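Local atomic coordinates of imidazolonepropionase (Unidentified, PDB entry 2Q09), a protein that catalyses the hydrolytic opening of the imidazolone ring of imidazolone-5-propanoate to give N-formimidoyl-L-glutamate, the third step of histidine degradation. Residues P66-C71 with D374-N379. Sequence-based numbering, arbitrary orientation.
Sequences PGLIDC and DFLVWN
Gly67 N donates a hydrogen bond of 2.9 Å to Asp374 O, the one hydrogen bond between 66-71 and 374-379. It is somewhat bent, 148° at the hydrogen. Asp374 O also receives a CA-H...O contact from Pro66 CA at 3.5 Å. Pro66 pairs with Phe375 in an antiparallel, non-hydrogen-bonded bridge from which the side chains diverge; a proline, lacking an N-H, costs no bond to this partner strand.

Leu376 packs on the backbone of Gly67, its CG 3.7 Å from Gly67 CA. A chi1 of -44° sets CG anti to the carbonyl carbon and close to Gly67 CA; with chi2 at 168°, CD1 and CD2 both lie near that CA as well, CD1 also near Pro66 O. Leu376 CD1 is 4.0 Å from Leu68 CG, the two leucine side chains crossing at about a right angle. An alanine in place of Leu376 would probably open a gap against Gly67 and leave Leu68 without this apolar neighbour. Leu68 CD1 in turn approaches the edge of the Trp378 indole at CZ2, 4.5 Å away, so the broad ring prolongs the apolar surface while its NE1 bonds to Thr65 OG1.

Further out, the Asp374 carboxylate is held by a salt bridge to Arg168 and by the backbone N of Asn401, while Phe375 meets Trp9 edge-to-face. The whole contact is buried, away from the iron site. It ties strand 63-73 of the amidohydrolase TIM barrel, which carries the iron ligand His72 further along, to strand 375-378, consistent with the small beta domain beside the barrel in many amidohydrolases. Leu68 and Asp70 pair with strand 135-141; strand 375-378 has 395-400 as its other antiparallel neighbour, and helix 328-339 packs on both Leu68 and Trp378.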
loop_
_atom_site.group_PDB
_atom_site.type_symbol
_atom_site.label_atom_id
_atom_site.label_comp_id
_atom_site.label_asym_id
_atom_site.label_seq_id
_atom_site.Cartn_x
_atom_site.Cartn_y
_atom_site.Cartn_z
ATOM N N PRO A 66 7.671 4.992 -13.406
ATOM C CA PRO A 66 6.227 4.800 -13.226
ATOM C C PRO A 66 5.885 5.521 -11.916
ATOM O O PRO A 66 6.795 5.811 -11.122
ATOM C CB PRO A 66 6.092 3.301 -13.035
ATOM C CG PRO A 66 7.250 2.738 -13.812
ATOM C CD PRO A 66 8.373 3.699 -13.428
ATOM N N GLY A 67 4.611 5.845 -11.700
ATOM C CA GLY A 67 4.235 6.514 -10.467
ATOM C C GLY A 67 4.427 5.525 -9.335
ATOM O O GLY A 67 4.250 4.325 -9.541
ATOM N N LEU A 68 4.771 5.997 -8.143
ATOM C CA LEU A 68 4.983 5.078 -7.030
ATOM C C LEU A 68 3.645 4.598 -6.470
ATOM O O LEU A 68 2.621 5.285 -6.575
ATOM C CB LEU A 68 5.818 5.745 -5.933
ATOM C CG LEU A 68 7.127 6.404 -6.394
ATOM C CD1 LEU A 68 7.900 6.880 -5.173
ATOM C CD2 LEU A 68 7.967 5.428 -7.221
ATOM N N ILE A 69 3.670 3.403 -5.890
ATOM C CA ILE A 69 2.477 2.797 -5.323
ATOM C C ILE A 69 2.713 2.347 -3.879
ATOM O O ILE A 69 3.659 1.599 -3.619
ATOM C CB ILE A 69 2.072 1.576 -6.178
ATOM C CG1 ILE A 69 1.880 2.020 -7.634
ATOM C CG2 ILE A 69 0.799 0.928 -5.641
ATOM C CD1 ILE A 69 1.647 0.875 -8.607
ATOM N N ASP A 70 1.848 2.794 -2.967
ATOM C CA ASP A 70 1.917 2.438 -1.539
ATOM C C ASP A 70 0.717 1.515 -1.327
ATOM O O ASP A 70 -0.410 1.977 -1.130
ATOM C CB ASP A 70 1.785 3.703 -0.678
ATOM C CG ASP A 70 2.328 3.522 0.726
ATOM O OD1 ASP A 70 2.307 4.516 1.479
ATOM O OD2 ASP A 70 2.777 2.408 1.074
ATOM N N CYS A 71 0.965 0.211 -1.366
ATOM C CA CYS A 71 -0.098 -0.784 -1.286
ATOM C C CYS A 71 -0.603 -1.248 0.074
ATOM O O CYS A 71 -1.371 -2.208 0.136
ATOM C CB CYS A 71 0.314 -2.017 -2.102
ATOM S SG CYS A 71 1.774 -2.930 -1.440
ATOM N N ASP A 374 0.636 6.697 -15.748
ATOM C CA ASP A 374 0.946 7.166 -14.400
ATOM C C ASP A 374 2.465 7.139 -14.316
ATOM O O ASP A 374 3.062 6.083 -14.093
ATOM C CB ASP A 374 0.344 6.225 -13.349
ATOM C CG ASP A 374 -1.155 6.392 -13.204
ATOM O OD1 ASP A 374 -1.769 7.065 -14.061
ATOM O OD2 ASP A 374 -1.718 5.842 -12.229
ATOM N N PHE A 375 3.095 8.289 -14.518
ATOM C CA PHE A 375 4.546 8.336 -14.472
ATOM C C PHE A 375 5.065 9.617 -13.845
ATOM O O PHE A 375 4.311 10.584 -13.648
ATOM C CB PHE A 375 5.128 8.137 -15.879
ATOM C CG PHE A 375 4.655 9.137 -16.891
ATOM C CD1 PHE A 375 5.288 10.367 -17.036
ATOM C CD2 PHE A 375 3.576 8.840 -17.717
ATOM C CE1 PHE A 375 4.864 11.282 -18.001
ATOM C CE2 PHE A 375 3.141 9.743 -18.684
ATOM C CZ PHE A 375 3.783 10.969 -18.825
ATOM N N LEU A 376 6.359 9.626 -13.543
ATOM C CA LEU A 376 6.979 10.763 -12.887
ATOM C C LEU A 376 8.270 11.210 -13.558
ATOM O O LEU A 376 9.075 10.379 -13.978
ATOM C CB LEU A 376 7.312 10.389 -11.441
ATOM C CG LEU A 376 6.251 9.630 -10.641
ATOM C CD1 LEU A 376 6.861 9.100 -9.355
ATOM C CD2 LEU A 376 5.067 10.565 -10.351
ATOM N N VAL A 377 8.472 12.520 -13.631
ATOM C CA VAL A 377 9.696 13.074 -14.195
ATOM C C VAL A 377 10.440 13.669 -13.007
ATOM O O VAL A 377 9.936 14.580 -12.343
ATOM C CB VAL A 377 9.417 14.186 -15.212
ATOM C CG1 VAL A 377 10.738 14.798 -15.679
ATOM C CG2 VAL A 377 8.655 13.624 -16.403
ATOM N N TRP A 378 11.633 13.148 -12.733
ATOM C CA TRP A 378 12.419 13.610 -11.594
ATOM C C TRP A 378 13.554 14.544 -11.958
ATOM O O TRP A 378 13.949 14.634 -13.119
ATOM C CB TRP A 378 13.027 12.423 -10.862
ATOM C CG TRP A 378 12.045 11.394 -10.418
ATOM C CD1 TRP A 378 11.582 10.327 -11.138
ATOM C CD2 TRP A 378 11.447 11.298 -9.125
ATOM N NE1 TRP A 378 10.735 9.567 -10.366
ATOM C CE2 TRP A 378 10.633 10.142 -9.125
ATOM C CE3 TRP A 378 11.516 12.083 -7.962
ATOM C CZ2 TRP A 378 9.905 9.739 -7.997
ATOM C CZ3 TRP A 378 10.791 11.682 -6.836
ATOM C CH2 TRP A 378 9.994 10.519 -6.867
ATOM N N ASN A 379 14.093 15.234 -10.959
ATOM C CA ASN A 379 15.216 16.116 -11.206
ATOM C C ASN A 379 16.502 15.431 -10.743
ATOM O O ASN A 379 17.582 16.011 -10.832
ATOM C CB ASN A 379 15.028 17.474 -10.513
ATOM C CG ASN A 379 14.970 17.365 -9.004
ATOM O OD1 ASN A 379 15.044 16.274 -8.434
ATOM N ND2 ASN A 379 14.833 18.507 -8.344
#